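Local coordinates for twitching motility protein PilT (Aquifex aeolicus, PDB 2EYU) that drives the pilus retraction behind twitching motility, probably by binding and hydrolysing ATP as a P-loop motor of the type II/IV secretion family, at residues A[39-44]-A[164-169]; A[47-50]-A[56-59]; A[115-120]-A[152-157]; A[193-196]-A[202-205]; A[222-227]-A[245-250]. The protein carries 1 engineered substitution. All coordinates share one frame; numbering follows the deposited sequence.

Contact 1 of 5, residues A[39-44]-A[164-169]; sequences STTIAS and GIISQR
The helix that follows the probable P-loop (Walker A) rests on the central sheet of the NTPase core here, where T41 of helix 38-52 meets Q168 and I166 of strand 162-171. The backbones stay well apart, with 8.9 Å between the CA atoms of T41 and Q168, so the side chains bridge the gap from both sides. Both branches of T41 are used. With OG1 beside the backbone N (chi1 -65°), the methyl CG2 falls anti to it and lies 4.1 Å from I166 CD1, an ordinary van der Waals approach. The hydroxyl turns to the glutamine, which comes from the opposite direction on a chain extended beyond CG, and T41 OG1 is 3.0 Å from Q168 CD. That spacing puts the hydroxyl against the amide group. All three residues are buried, and the segments bury 115 Å² in total. Around them, I166 is bonded through its backbone to L29 and T31 of the adjoining parallel strand 26-31, while its side chain lies on L184 of strand 179-185. Q168 also touches V30 and L180. I165 serves the other face of the sheet, packing on A135 and T138 of helix 135-144.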
# COMPACT_ATOMS: atom_id res chain seq x y z
N SER A 39 -8.07 -4.40 -1.20
CA SER A 39 -9.14 -3.43 -1.42
C SER A 39 -9.84 -3.10 -0.10
O SER A 39 -10.21 -1.95 0.13
CB SER A 39 -10.14 -3.94 -2.45
OG SER A 39 -11.31 -4.38 -1.77
N THR A 40 -10.00 -4.08 0.77
CA THR A 40 -10.65 -3.89 2.06
C THR A 40 -9.83 -2.96 2.96
O THR A 40 -10.37 -2.14 3.72
CB THR A 40 -10.85 -5.24 2.78
OG1 THR A 40 -11.81 -6.02 2.07
CG2 THR A 40 -11.41 -5.00 4.18
N THR A 41 -8.50 -3.06 2.89
CA THR A 41 -7.67 -2.13 3.67
C THR A 41 -7.83 -0.71 3.14
O THR A 41 -8.19 0.21 3.87
CB THR A 41 -6.21 -2.59 3.64
OG1 THR A 41 -6.22 -3.86 4.31
CG2 THR A 41 -5.22 -1.70 4.39
N ILE A 42 -7.57 -0.55 1.86
CA ILE A 42 -7.81 0.70 1.16
C ILE A 42 -9.13 1.36 1.50
O ILE A 42 -9.29 2.55 1.78
CB ILE A 42 -7.77 0.34 -0.35
CG1 ILE A 42 -6.33 0.33 -0.88
CG2 ILE A 42 -8.70 1.23 -1.15
CD1 ILE A 42 -5.47 1.21 0.02
N ALA A 43 -10.18 0.53 1.47
CA ALA A 43 -11.52 1.08 1.67
C ALA A 43 -11.73 1.52 3.11
O ALA A 43 -12.39 2.53 3.43
CB ALA A 43 -12.50 0.02 1.19
N SER A 44 -11.16 0.76 4.05
CA SER A 44 -11.25 1.13 5.46
C SER A 44 -10.49 2.43 5.74
O SER A 44 -10.94 3.24 6.56
CB SER A 44 -10.69 0.04 6.36
OG SER A 44 -10.49 0.60 7.67
N GLY A 164 4.06 5.40 2.04
CA GLY A 164 3.97 4.14 2.83
C GLY A 164 3.64 3.01 1.87
O GLY A 164 2.93 3.20 0.87
N ILE A 165 4.11 1.81 2.17
CA ILE A 165 3.55 0.72 1.36
C ILE A 165 3.25 -0.44 2.33
O ILE A 165 4.11 -0.73 3.14
CB ILE A 165 4.39 0.25 0.18
CG1 ILE A 165 4.92 -1.17 0.35
CG2 ILE A 165 5.51 1.22 -0.18
CD1 ILE A 165 4.14 -2.20 -0.41
N ILE A 166 2.04 -0.99 2.19
CA ILE A 166 1.57 -2.11 2.97
C ILE A 166 1.45 -3.35 2.08
O ILE A 166 0.71 -3.24 1.10
CB ILE A 166 0.15 -1.84 3.52
CG1 ILE A 166 -0.05 -0.43 4.10
CG2 ILE A 166 -0.23 -2.91 4.53
CD1 ILE A 166 -1.34 -0.33 4.89
N SER A 167 2.14 -4.43 2.42
CA SER A 167 2.04 -5.71 1.72
C SER A 167 1.16 -6.64 2.54
O SER A 167 1.54 -6.95 3.66
CB SER A 167 3.42 -6.32 1.55
OG SER A 167 3.91 -6.22 0.23
N GLN A 168 -0.01 -7.10 2.09
CA GLN A 168 -0.88 -7.86 2.97
C GLN A 168 -1.08 -9.30 2.51
O GLN A 168 -1.03 -9.58 1.33
CB GLN A 168 -2.28 -7.25 3.06
CG GLN A 168 -2.46 -6.03 3.95
CD GLN A 168 -3.70 -5.24 3.51
OE1 GLN A 168 -4.74 -5.88 3.31
NE2 GLN A 168 -3.56 -3.95 3.32
N ARG A 169 -1.34 -10.16 3.49
CA ARG A 169 -1.85 -11.50 3.24
C ARG A 169 -2.83 -11.85 4.36
O ARG A 169 -2.63 -11.45 5.51
CB ARG A 169 -0.74 -12.53 3.15
CG ARG A 169 -1.12 -13.79 2.39
CD ARG A 169 0.06 -14.74 2.29
NE ARG A 169 0.83 -14.50 1.07
CZ ARG A 169 1.27 -15.45 0.25
NH1 ARG A 169 1.03 -16.73 0.52
NH2 ARG A 169 1.96 -15.12 -0.83

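Contact 2 of 5, residues A[47-50]-A[56-59]; sequences DYIN and HIIT
N50 of helix 38-52 and I57 of strand 56-61 have the closest CA atoms of the two segments, 8.2 Å apart, a spacing that leaves room for one layer of side chain between helix and sheet. This is the helix-to-strand return of a beta-alpha-beta crossover in the P-loop NTPase core: strands 26-31 and 56-61 run parallel, with 101-104 and 125-130 between them. I57 makes the reach. Its CG1 stands anti to the carbonyl carbon and the chain continues extended (chi2 176°), which carries CD1 out to the helix. There CD1 lies 3.9 Å from CG2 of I49 and 4.2 Å from I49 CB, the two isoleucines crossing at a slant. The interface is small, 94 Å² over both sides, and wholly buried. Strand 56-61 is held in the sheet on both sides, by backbone bonds of I57 to I74 and N76 and of I58 to V101, and the side chain of I57 also touches V75 and V101. I58 faces the other side of the sheet and lies on A94 of helix 87-97. The methyl CD1 of I57 touches helix backbone as well as side chain, coming within 4.2 Å of N50 N.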
# COMPACT_ATOMS: atom_id res chain seq x y z
N ASP A 47 -12.40 5.31 4.03
CA ASP A 47 -13.62 5.61 4.77
C ASP A 47 -13.34 6.34 6.10
O ASP A 47 -14.24 7.03 6.55
CB ASP A 47 -14.45 4.36 5.08
CG ASP A 47 -15.85 4.74 5.52
OD1 ASP A 47 -16.23 4.37 6.65
OD2 ASP A 47 -16.56 5.42 4.75
N TYR A 48 -12.15 6.18 6.66
CA TYR A 48 -11.66 6.97 7.77
C TYR A 48 -11.63 8.44 7.36
O TYR A 48 -12.09 9.32 8.08
CB TYR A 48 -10.25 6.58 8.22
CG TYR A 48 -9.65 7.49 9.28
CD1 TYR A 48 -10.08 7.52 10.59
CD2 TYR A 48 -8.61 8.36 8.94
CE1 TYR A 48 -9.53 8.36 11.55
CE2 TYR A 48 -8.05 9.20 9.88
CZ TYR A 48 -8.51 9.21 11.18
OH TYR A 48 -7.93 10.05 12.09
N ILE A 49 -11.01 8.65 6.20
CA ILE A 49 -10.93 10.01 5.68
C ILE A 49 -12.34 10.56 5.59
O ILE A 49 -12.60 11.59 6.20
CB ILE A 49 -10.22 10.04 4.32
CG1 ILE A 49 -8.88 9.31 4.28
CG2 ILE A 49 -10.05 11.47 3.86
CD1 ILE A 49 -8.32 9.06 2.90
N ASN A 50 -13.21 9.86 4.86
CA ASN A 50 -14.62 10.19 4.72
C ASN A 50 -15.25 10.71 6.01
O ASN A 50 -16.01 11.68 6.00
CB ASN A 50 -15.41 8.95 4.28
CG ASN A 50 -16.74 9.17 3.63
OD1 ASN A 50 -17.51 8.22 3.44
ND2 ASN A 50 -17.09 10.38 3.24
N HIS A 56 -12.59 16.40 -0.97
CA HIS A 56 -13.06 15.88 -2.24
C HIS A 56 -12.30 14.58 -2.53
O HIS A 56 -11.06 14.65 -2.58
CB HIS A 56 -12.86 16.84 -3.39
CG HIS A 56 -13.53 16.45 -4.66
ND1 HIS A 56 -14.37 15.35 -4.76
CD2 HIS A 56 -13.50 17.02 -5.88
CE1 HIS A 56 -14.81 15.26 -6.00
NE2 HIS A 56 -14.30 16.26 -6.71
N ILE A 57 -13.01 13.47 -2.69
CA ILE A 57 -12.28 12.20 -2.87
C ILE A 57 -12.68 11.57 -4.19
O ILE A 57 -13.85 11.42 -4.51
CB ILE A 57 -12.48 11.22 -1.70
CG1 ILE A 57 -12.02 11.67 -0.31
CG2 ILE A 57 -11.78 9.87 -1.93
CD1 ILE A 57 -12.36 10.68 0.79
N ILE A 58 -11.69 11.20 -5.02
CA ILE A 58 -12.10 10.63 -6.30
C ILE A 58 -11.53 9.23 -6.39
O ILE A 58 -10.35 8.99 -6.09
CB ILE A 58 -11.65 11.50 -7.48
CG1 ILE A 58 -12.28 12.91 -7.48
CG2 ILE A 58 -11.88 10.82 -8.82
CD1 ILE A 58 -12.25 13.60 -8.82
N THR A 59 -12.38 8.29 -6.80
CA THR A 59 -11.98 6.88 -6.90
C THR A 59 -12.16 6.39 -8.33
O THR A 59 -13.07 6.82 -9.03
CB THR A 59 -12.81 5.99 -5.95
OG1 THR A 59 -14.11 6.57 -5.80
CG2 THR A 59 -12.23 5.96 -4.55

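Contact 3 of 5, residues A[115-120]-A[152-157]; sequences TALRAA and EQVRIV
L117 and V157 make the close part of this contact: CD2 of L117 lies 3.3 Å from CG1 of V157, tighter than usual for two methyl carbons, and 3.9 Å from V157 CB. It is a helix-to-helix contact on one flank of the P-loop NTPase core, between helix 110-121, which leads into strand 125-130, and helix 151-161, which leads into strand 162-171. V157 presents CG1 anti to its backbone nitrogen (chi1 171°), while L117 has chi2 at 121°, away from the usual staggered positions; together with the short methyl distance this suggests some local strain or imprecision in the model. A looser apolar neighbour is V154, whose CG1 is 4.5 Å from the same L117 CD2.

The axes of the two segments approach no nearer than 11.7 Å and cross at 40°, so the gap is bridged by side chains, with L117 CD2 reaching V157, and without intimate backbone packing. F146, in a loop, touches both L117 and V154. V154 also leans on I142 and V143 of helix 135-144. Behind helix 110-121, T115 packs on L91 and L95 of helix 87-97, and A119 and A120 lie on V126 of strand 125-130.

The outward side is polar, and R118 and Q153 are exposed. R118 turns its guanidinium toward Q153, but its salt bridge is made with E114 of its own helix, through NH2. Q153 NE2 merely sits at the edge of that guanidinium, near its plane, 4.4 Å from R118 NH1.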
# COMPACT_ATOMS: atom_id res chain seq x y z
N THR A 115 1.10 8.87 -14.48
CA THR A 115 0.19 9.92 -14.02
C THR A 115 0.07 9.88 -12.50
O THR A 115 0.00 10.93 -11.86
CB THR A 115 -1.21 9.83 -14.66
OG1 THR A 115 -1.10 9.78 -16.08
CG2 THR A 115 -2.00 11.08 -14.33
N ALA A 116 0.06 8.68 -11.91
CA ALA A 116 -0.04 8.60 -10.47
C ALA A 116 1.09 9.38 -9.77
O ALA A 116 0.82 10.03 -8.77
CB ALA A 116 0.05 7.17 -9.96
N LEU A 117 2.29 9.23 -10.29
CA LEU A 117 3.48 9.89 -9.74
C LEU A 117 3.35 11.39 -9.82
O LEU A 117 3.76 12.14 -8.94
CB LEU A 117 4.75 9.49 -10.48
CG LEU A 117 5.46 8.19 -10.14
CD1 LEU A 117 5.56 7.26 -11.34
CD2 LEU A 117 6.87 8.47 -9.62
N ARG A 118 2.77 11.88 -10.93
CA ARG A 118 2.73 13.35 -10.99
C ARG A 118 1.66 13.86 -10.02
O ARG A 118 1.89 14.86 -9.32
CB ARG A 118 2.50 13.87 -12.41
CG ARG A 118 3.72 13.71 -13.31
CD ARG A 118 4.51 15.00 -13.46
NE ARG A 118 5.87 14.88 -12.94
CZ ARG A 118 6.85 14.27 -13.60
NH1 ARG A 118 8.06 14.19 -13.08
NH2 ARG A 118 6.59 13.73 -14.79
N ALA A 119 0.52 13.16 -9.97
CA ALA A 119 -0.50 13.55 -9.00
C ALA A 119 0.08 13.61 -7.59
O ALA A 119 -0.20 14.57 -6.86
CB ALA A 119 -1.68 12.61 -9.04
N ALA A 120 0.85 12.59 -7.23
CA ALA A 120 1.41 12.52 -5.88
C ALA A 120 2.38 13.67 -5.64
O ALA A 120 2.48 14.13 -4.51
CB ALA A 120 2.13 11.21 -5.62
N GLU A 152 16.42 5.79 -12.98
CA GLU A 152 17.02 6.65 -11.94
C GLU A 152 16.06 7.76 -11.51
O GLU A 152 15.86 8.03 -10.32
CB GLU A 152 18.33 7.26 -12.44
CG GLU A 152 18.80 8.41 -11.55
CD GLU A 152 20.00 8.03 -10.72
OE1 GLU A 152 19.81 7.43 -9.64
OE2 GLU A 152 21.14 8.32 -11.14
N GLN A 153 15.43 8.36 -12.50
CA GLN A 153 14.40 9.38 -12.33
C GLN A 153 13.27 8.93 -11.41
O GLN A 153 13.09 9.48 -10.33
CB GLN A 153 13.83 9.80 -13.69
CG GLN A 153 13.37 11.26 -13.66
CD GLN A 153 12.77 11.73 -14.96
OE1 GLN A 153 13.40 11.70 -16.02
NE2 GLN A 153 11.51 12.17 -14.88
N VAL A 154 12.52 7.93 -11.83
CA VAL A 154 11.48 7.29 -11.03
C VAL A 154 11.95 6.86 -9.67
O VAL A 154 11.24 7.03 -8.67
CB VAL A 154 11.01 5.99 -11.73
CG1 VAL A 154 9.81 5.42 -10.99
CG2 VAL A 154 10.72 6.26 -13.19
N ARG A 155 13.17 6.28 -9.59
CA ARG A 155 13.58 5.85 -8.25
C ARG A 155 13.65 7.02 -7.27
O ARG A 155 13.17 6.94 -6.14
CB ARG A 155 14.92 5.12 -8.30
CG ARG A 155 15.27 4.33 -7.05
CD ARG A 155 16.67 3.75 -7.13
NE ARG A 155 17.30 3.95 -8.43
CZ ARG A 155 17.30 3.19 -9.51
NH1 ARG A 155 16.65 2.03 -9.56
NH2 ARG A 155 17.96 3.59 -10.60
N ILE A 156 14.23 8.13 -7.69
CA ILE A 156 14.41 9.26 -6.76
C ILE A 156 13.12 10.05 -6.56
O ILE A 156 12.94 10.63 -5.49
CB ILE A 156 15.57 10.15 -7.25
CG1 ILE A 156 16.94 9.50 -7.07
CG2 ILE A 156 15.51 11.53 -6.57
CD1 ILE A 156 17.89 9.61 -8.23
N VAL A 157 12.20 10.10 -7.50
CA VAL A 157 10.86 10.65 -7.22
C VAL A 157 10.20 9.88 -6.10
O VAL A 157 9.65 10.44 -5.15
CB VAL A 157 9.96 10.58 -8.47
CG1 VAL A 157 8.52 10.93 -8.17
CG2 VAL A 157 10.47 11.51 -9.58

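Contact 4 of 5, residues A[193-196]-A[202-205]; sequences NLIR and QVYS
S159 OG is held twice, by NE of R196 and by the backbone O of I156, and I195, which touches S159, and its neighbour L194 reach across to V203. The contact joins two consecutive helices, 189-197 and 200-209, linked by a very short connection, so their segments lie close: the CA atoms of L194 and V203 are 6.4 Å apart. V203 sends CG2 into the gap, placed beside its own backbone N with CG1 anti to that nitrogen (chi1 165°). That single methyl lies 3.6 Å from L194 CB and 4.2 Å from I195 CG1. The side chains of L194 and V203 pass each other in opposite directions, which brings L194 CD1 alongside, 4.1 Å from V203 N. The other leucine methyl, CD2, comes to 4.1 Å from CB of Q202. Beyond that carbon the glutamine bends (chi2 -86°) and carries its amide away from the interface, on the exposed edge. R196 also makes a cation-pi contact with F160, tying helix 189-197 to 151-161. Across the two segments the union is therefore purely apolar, resting on the shape of one valine methyl set against leucine and isoleucine, while the polar bonds of R196 and Y204 go to partners outside the two segments.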
# COMPACT_ATOMS: atom_id res chain seq x y z
N ASN A 193 16.91 8.14 1.83
CA ASN A 193 18.27 8.16 1.29
C ASN A 193 18.64 6.87 0.59
O ASN A 193 19.08 6.83 -0.57
CB ASN A 193 19.21 8.42 2.48
CG ASN A 193 20.62 7.98 2.13
OD1 ASN A 193 21.38 8.77 1.57
ND2 ASN A 193 20.98 6.73 2.45
N LEU A 194 18.47 5.73 1.28
CA LEU A 194 18.88 4.48 0.63
C LEU A 194 18.09 4.21 -0.64
O LEU A 194 18.67 3.70 -1.61
CB LEU A 194 18.74 3.27 1.57
CG LEU A 194 19.46 3.39 2.91
CD1 LEU A 194 18.76 2.51 3.94
CD2 LEU A 194 20.92 3.02 2.80
N ILE A 195 16.81 4.56 -0.69
CA ILE A 195 16.10 4.42 -1.97
C ILE A 195 16.75 5.24 -3.08
O ILE A 195 16.88 4.84 -4.24
CB ILE A 195 14.62 4.79 -1.77
CG1 ILE A 195 13.94 3.78 -0.84
CG2 ILE A 195 13.86 4.91 -3.09
CD1 ILE A 195 12.45 3.94 -0.72
N ARG A 196 17.20 6.43 -2.70
CA ARG A 196 17.90 7.37 -3.56
C ARG A 196 19.16 6.75 -4.16
O ARG A 196 19.26 6.73 -5.39
CB ARG A 196 18.24 8.63 -2.75
CG ARG A 196 17.54 9.87 -3.26
CD ARG A 196 17.45 11.00 -2.26
NE ARG A 196 16.05 11.28 -1.90
CZ ARG A 196 15.66 11.66 -0.69
NH1 ARG A 196 16.58 11.80 0.26
NH2 ARG A 196 14.39 11.89 -0.43
N GLN A 202 19.89 -2.86 1.86
CA GLN A 202 19.98 -2.18 3.16
C GLN A 202 18.65 -1.64 3.65
O GLN A 202 18.40 -1.57 4.85
CB GLN A 202 21.04 -1.07 3.04
CG GLN A 202 22.38 -1.63 2.59
CD GLN A 202 23.24 -2.14 3.73
OE1 GLN A 202 22.80 -2.28 4.87
NE2 GLN A 202 24.51 -2.42 3.45
N VAL A 203 17.73 -1.27 2.77
CA VAL A 203 16.39 -0.84 3.17
C VAL A 203 15.69 -1.99 3.90
O VAL A 203 14.99 -1.75 4.88
CB VAL A 203 15.53 -0.44 1.95
CG1 VAL A 203 14.05 -0.36 2.28
CG2 VAL A 203 16.02 0.89 1.38
N TYR A 204 15.90 -3.22 3.39
CA TYR A 204 15.27 -4.38 4.03
C TYR A 204 15.85 -4.62 5.42
O TYR A 204 15.10 -4.79 6.38
CB TYR A 204 15.44 -5.65 3.18
CG TYR A 204 14.73 -6.85 3.78
CD1 TYR A 204 13.36 -7.02 3.60
CD2 TYR A 204 15.41 -7.81 4.52
CE1 TYR A 204 12.68 -8.10 4.14
CE2 TYR A 204 14.74 -8.90 5.06
CZ TYR A 204 13.38 -9.04 4.87
OH TYR A 204 12.71 -10.12 5.41
N SER A 205 17.18 -4.61 5.51
CA SER A 205 17.83 -4.76 6.81
C SER A 205 17.28 -3.71 7.77
O SER A 205 17.05 -3.93 8.96
CB SER A 205 19.34 -4.64 6.72
OG SER A 205 19.90 -5.31 5.61

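Contact 5 of 5, residues A[222-227]-A[245-250]; sequences TLYKLY and KELERM
L247 fills the tight half of this helix pair, setting one methyl against each of two neighbouring residues of helix 219-228. Its CD1 lies 3.8 Å from Y224 CB and 4.0 Å from Y224 CA, close to the helix backbone, while CD2 sits 4.0 Å from L223 CB. With CG anti to the backbone N, chi1 turns the side chain toward the other helix, and chi2 (48°) then directs CD1 to Y224 and CD2 to L223. This end is buried: L247 also touches A237, S241 and N220, and L223 lies against A181 of strand 179-185.

The other half is looser and partly open to solvent. Here the Y224 ring meets selenomethionine M250 in a Met-aromatic contact, with SE 5.0 Å from the ring centroid and 42° off the ring normal, an oblique approach; the nearest ring carbon, CD2 of Y224, is 4.2 Å from M250 SE. Crowding in the model near M250 makes its exact placement less certain. The hydroxyl of Y224 has a weak hydrogen bond to K228 NZ of its own helix.

The two segments approach to 10.5 Å between axes and cross at -43°, joining the last helix of the chain, 244-251, to helix 219-228. Between the segments the chemistry is dispersion together with the Met-aromatic pair, and Y224 takes part in both, through its CB on L247 and its ring beside SE.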
# COMPACT_ATOMS: atom_id res chain seq x y z
N THR A 222 6.02 -10.35 11.03
CA THR A 222 4.59 -10.35 11.33
C THR A 222 4.04 -11.77 11.41
O THR A 222 3.20 -12.08 12.25
CB THR A 222 3.79 -9.56 10.28
OG1 THR A 222 4.19 -8.19 10.23
CG2 THR A 222 2.32 -9.58 10.68
N LEU A 223 4.50 -12.66 10.54
CA LEU A 223 4.20 -14.08 10.64
C LEU A 223 4.74 -14.71 11.91
O LEU A 223 4.13 -15.50 12.64
CB LEU A 223 4.81 -14.81 9.43
CG LEU A 223 4.22 -14.41 8.08
CD1 LEU A 223 5.10 -14.90 6.94
CD2 LEU A 223 2.80 -14.94 7.97
N TYR A 224 5.99 -14.33 12.20
CA TYR A 224 6.61 -14.80 13.44
C TYR A 224 5.76 -14.42 14.63
O TYR A 224 5.41 -15.29 15.44
CB TYR A 224 8.03 -14.25 13.53
CG TYR A 224 8.85 -14.66 14.73
CD1 TYR A 224 8.75 -15.93 15.28
CD2 TYR A 224 9.73 -13.77 15.31
CE1 TYR A 224 9.51 -16.28 16.38
CE2 TYR A 224 10.50 -14.11 16.40
CZ TYR A 224 10.39 -15.37 16.94
OH TYR A 224 11.14 -15.73 18.03
N LYS A 225 5.40 -13.15 14.79
CA LYS A 225 4.61 -12.78 15.98
C LYS A 225 3.21 -13.38 15.96
O LYS A 225 2.70 -13.78 17.01
CB LYS A 225 4.54 -11.27 16.15
CG LYS A 225 4.75 -10.43 14.91
CD LYS A 225 4.27 -9.01 15.15
CE LYS A 225 2.75 -8.96 15.21
NZ LYS A 225 2.24 -8.49 16.53
N LEU A 226 2.56 -13.47 14.81
CA LEU A 226 1.26 -14.14 14.77
C LEU A 226 1.37 -15.60 15.22
O LEU A 226 0.50 -16.09 15.95
CB LEU A 226 0.66 -14.11 13.37
CG LEU A 226 0.35 -12.69 12.87
CD1 LEU A 226 -0.40 -12.70 11.55
CD2 LEU A 226 -0.42 -11.90 13.93
N TYR A 227 2.42 -16.26 14.76
CA TYR A 227 2.67 -17.65 15.14
C TYR A 227 2.94 -17.74 16.64
O TYR A 227 2.41 -18.64 17.29
CB TYR A 227 3.84 -18.26 14.34
CG TYR A 227 4.31 -19.60 14.88
CD1 TYR A 227 3.50 -20.73 14.87
CD2 TYR A 227 5.58 -19.74 15.43
CE1 TYR A 227 3.94 -21.95 15.37
CE2 TYR A 227 6.03 -20.95 15.93
CZ TYR A 227 5.20 -22.05 15.90
OH TYR A 227 5.65 -23.25 16.40
N LYS A 245 13.34 -19.34 4.56
CA LYS A 245 14.62 -19.60 5.20
C LYS A 245 14.91 -18.65 6.36
O LYS A 245 15.45 -19.08 7.40
CB LYS A 245 15.75 -19.49 4.17
CG LYS A 245 16.45 -20.81 3.90
CD LYS A 245 15.62 -21.68 2.97
CE LYS A 245 16.39 -22.94 2.59
NZ LYS A 245 17.63 -22.60 1.80
N GLU A 246 14.57 -17.39 6.16
CA GLU A 246 14.64 -16.35 7.18
C GLU A 246 13.67 -16.64 8.33
O GLU A 246 14.02 -16.49 9.50
CB GLU A 246 14.36 -14.98 6.56
CG GLU A 246 14.88 -13.78 7.32
CD GLU A 246 14.12 -12.49 7.13
OE1 GLU A 246 14.27 -11.56 7.96
OE2 GLU A 246 13.35 -12.35 6.16
N LEU A 247 12.44 -17.07 8.06
CA LEU A 247 11.54 -17.38 9.19
C LEU A 247 12.05 -18.59 9.96
O LEU A 247 12.00 -18.67 11.20
CB LEU A 247 10.12 -17.59 8.69
CG LEU A 247 8.95 -17.73 9.65
CD1 LEU A 247 8.94 -16.65 10.73
CD2 LEU A 247 7.61 -17.69 8.92
N GLU A 248 12.57 -19.57 9.21
CA GLU A 248 12.98 -20.77 9.97
C GLU A 248 14.17 -20.40 10.85
O GLU A 248 14.29 -20.87 11.97
CB GLU A 248 13.35 -21.92 9.05
CG GLU A 248 14.69 -21.78 8.36
CD GLU A 248 15.12 -23.06 7.67
OE1 GLU A 248 14.25 -23.94 7.49
OE2 GLU A 248 16.31 -23.19 7.30
N ARG A 249 15.03 -19.53 10.30
CA ARG A 249 16.17 -19.07 11.12
C ARG A 249 15.62 -18.32 12.32
O ARG A 249 16.16 -18.31 13.42
CB ARG A 249 17.13 -18.20 10.32
CG ARG A 249 18.17 -18.96 9.52
CD ARG A 249 18.92 -19.92 10.42
NE ARG A 249 18.46 -21.30 10.38
CZ ARG A 249 17.88 -21.94 11.39
NH1 ARG A 249 17.68 -21.32 12.55
NH2 ARG A 249 17.50 -23.20 11.24
N MSE A 250 14.48 -17.64 12.11
CA MSE A 250 13.97 -16.88 13.25
C MSE A 250 13.53 -17.81 14.38
O MSE A 250 13.95 -17.59 15.52
CB MSE A 250 12.80 -16.00 12.80
CG MSE A 250 13.21 -14.95 11.77
SE MSE A 250 11.86 -13.57 11.64
CE MSE A 250 12.33 -13.20 9.81

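Contacts 1 and 2 share helix 38-52, two parts of which, about two turns apart, pack on the same sheet, and their centres lie 15 Å apart; contact 1, which includes S39 of the probable P-loop, is the one beside the likely nucleotide site. Contact 3 lies 21 Å from contact 1 between centres, but its helix 151-161 runs directly into the strand used there. It touches contact 4 through I156 CG1 and R196 CG, 3.9 Å apart. Contact 4 in turn meets contact 5 through Y204 OH and E246 OE2, a probable hydrogen bond. The series thus runs 3, 4, 5 along the chain's helical flank, leaving contact 5 about 35 Å from contact 2, centre to centre.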